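GPI-anchored protein LLG1 (PDB 6A5D) probably acts as a membrane-anchored co-receptor that helps a plant receptor kinase complex perceive RALF peptides. Local coordinates at residues Val28-Met33 / Lys57-Pro62. Numbering follows the deposited sequence.
Sequences VNFEFM and KDFACP
Phe59 reaches from helix 49-60 to Phe30 and Met33 of the loop 28-33, and the contact is wholly apolar. The backbones stay well apart, with the CA atoms of Met33 and Phe59 9.8 Å from each other. Long side chains bridge the gap.

Two contacts involve the far end of the Phe59 ring. The Met33 methyl CE lies 3.7 Å from Phe59 CZ and 4.0 Å from Phe59 CE1. Met33 runs extended through chi2 and then bends at chi3 (62°), which carries CE beyond the sulfur toward the ring. Met33 SD is 5.4 Å from the Phe59 ring centroid and 55° off its normal, an oblique Met-aromatic contact. Between the aromatics, Phe59 CE2 meets the edge of the Phe30 ring at CE1, 4.1 Å away.

Within the loop, Val28 CG1 sits over the centre of one face of the Phe30 ring, 3.6 Å above its plane.

The buried contact ties the loop ahead of helix 36-39, which borders a glycan attached to the protein, to helix 49-60, close in sequence to the Cys61-Cys106 disulfide. Phe59 also stacks on Tyr35 and touches Ile37 and Ile38 of helix 36-39, while Phe30 packs on Met78 and Tyr81 of helix 74-86 and on Leu67 of helix 64-67.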
# COMPACT_ATOMS: atom_id res chain seq x y z
N VAL A 28 -10.26 -9.27 3.52
CA VAL A 28 -9.92 -8.88 2.15
C VAL A 28 -8.91 -9.87 1.59
O VAL A 28 -7.88 -10.16 2.22
CB VAL A 28 -9.37 -7.45 2.11
CG1 VAL A 28 -8.91 -7.06 0.68
CG2 VAL A 28 -10.40 -6.46 2.65
N ASN A 29 -9.21 -10.42 0.42
CA ASN A 29 -8.37 -11.47 -0.17
C ASN A 29 -7.23 -10.86 -0.99
O ASN A 29 -7.19 -10.93 -2.22
CB ASN A 29 -9.20 -12.44 -1.00
CG ASN A 29 -8.50 -13.77 -1.22
OD1 ASN A 29 -7.30 -13.91 -0.94
ND2 ASN A 29 -9.24 -14.74 -1.72
N PHE A 30 -6.27 -10.27 -0.27
CA PHE A 30 -5.16 -9.60 -0.93
C PHE A 30 -4.38 -10.54 -1.84
O PHE A 30 -3.86 -10.09 -2.87
CB PHE A 30 -4.25 -8.96 0.12
CG PHE A 30 -4.80 -7.69 0.69
CD1 PHE A 30 -4.82 -6.56 -0.08
CD2 PHE A 30 -5.26 -7.63 2.01
CE1 PHE A 30 -5.32 -5.36 0.42
CE2 PHE A 30 -5.76 -6.45 2.52
CZ PHE A 30 -5.79 -5.31 1.73
N GLU A 31 -4.33 -11.83 -1.50
CA GLU A 31 -3.56 -12.78 -2.30
C GLU A 31 -3.94 -12.74 -3.77
O GLU A 31 -3.07 -12.84 -4.65
CB GLU A 31 -3.73 -14.20 -1.76
CG GLU A 31 -2.88 -15.18 -2.56
CD GLU A 31 -2.95 -16.60 -2.05
OE1 GLU A 31 -3.64 -16.85 -1.05
OE2 GLU A 31 -2.26 -17.46 -2.65
N PHE A 32 -5.22 -12.56 -4.06
CA PHE A 32 -5.73 -12.70 -5.42
C PHE A 32 -6.19 -11.39 -6.04
O PHE A 32 -6.85 -11.41 -7.09
CB PHE A 32 -6.81 -13.79 -5.49
CG PHE A 32 -6.25 -15.16 -5.30
CD1 PHE A 32 -5.49 -15.74 -6.31
CD2 PHE A 32 -6.43 -15.85 -4.11
CE1 PHE A 32 -4.96 -17.01 -6.15
CE2 PHE A 32 -5.89 -17.12 -3.95
CZ PHE A 32 -5.16 -17.69 -4.97
N MET A 33 -5.86 -10.26 -5.44
CA MET A 33 -6.21 -8.98 -6.02
C MET A 33 -5.29 -8.66 -7.18
O MET A 33 -4.29 -9.35 -7.45
CB MET A 33 -6.15 -7.88 -4.96
CG MET A 33 -7.27 -8.05 -3.96
SD MET A 33 -7.27 -6.84 -2.62
CE MET A 33 -7.50 -5.30 -3.53
N LYS A 57 -1.70 4.52 -2.99
CA LYS A 57 -2.93 5.07 -2.42
C LYS A 57 -4.13 4.67 -3.26
O LYS A 57 -5.17 4.26 -2.71
CB LYS A 57 -2.83 6.59 -2.33
CG LYS A 57 -1.97 7.03 -1.14
CD LYS A 57 -1.79 8.54 -1.03
CE LYS A 57 -0.93 8.87 0.18
NZ LYS A 57 -0.86 10.35 0.43
N ASP A 58 -4.00 4.72 -4.59
CA ASP A 58 -5.11 4.31 -5.45
C ASP A 58 -5.49 2.85 -5.22
O ASP A 58 -6.67 2.49 -5.25
CB ASP A 58 -4.77 4.59 -6.91
CG ASP A 58 -4.89 6.06 -7.28
OD1 ASP A 58 -5.60 6.80 -6.57
OD2 ASP A 58 -4.29 6.47 -8.29
N PHE A 59 -4.49 2.00 -4.95
CA PHE A 59 -4.74 0.59 -4.67
C PHE A 59 -5.33 0.38 -3.29
O PHE A 59 -6.26 -0.41 -3.11
CB PHE A 59 -3.42 -0.20 -4.77
CG PHE A 59 -3.57 -1.66 -4.42
CD1 PHE A 59 -3.89 -2.59 -5.40
CD2 PHE A 59 -3.40 -2.10 -3.11
CE1 PHE A 59 -4.04 -3.94 -5.08
CE2 PHE A 59 -3.54 -3.45 -2.78
CZ PHE A 59 -3.88 -4.36 -3.76
N ALA A 60 -4.79 1.08 -2.28
CA ALA A 60 -4.97 0.71 -0.89
C ALA A 60 -6.02 1.53 -0.18
O ALA A 60 -6.68 1.03 0.73
CB ALA A 60 -3.63 0.84 -0.13
N CYS A 61 -6.21 2.78 -0.58
CA CYS A 61 -7.18 3.64 0.09
C CYS A 61 -8.60 3.08 0.12
O CYS A 61 -9.31 3.37 1.10
CB CYS A 61 -7.14 5.05 -0.49
SG CYS A 61 -5.65 5.96 -0.01
N PRO A 62 -9.08 2.30 -0.86
CA PRO A 62 -10.42 1.72 -0.71
C PRO A 62 -10.53 0.76 0.47
O PRO A 62 -11.65 0.39 0.84
CB PRO A 62 -10.71 1.04 -2.06
CG PRO A 62 -9.65 1.51 -3.00
CD PRO A 62 -8.52 2.13 -2.22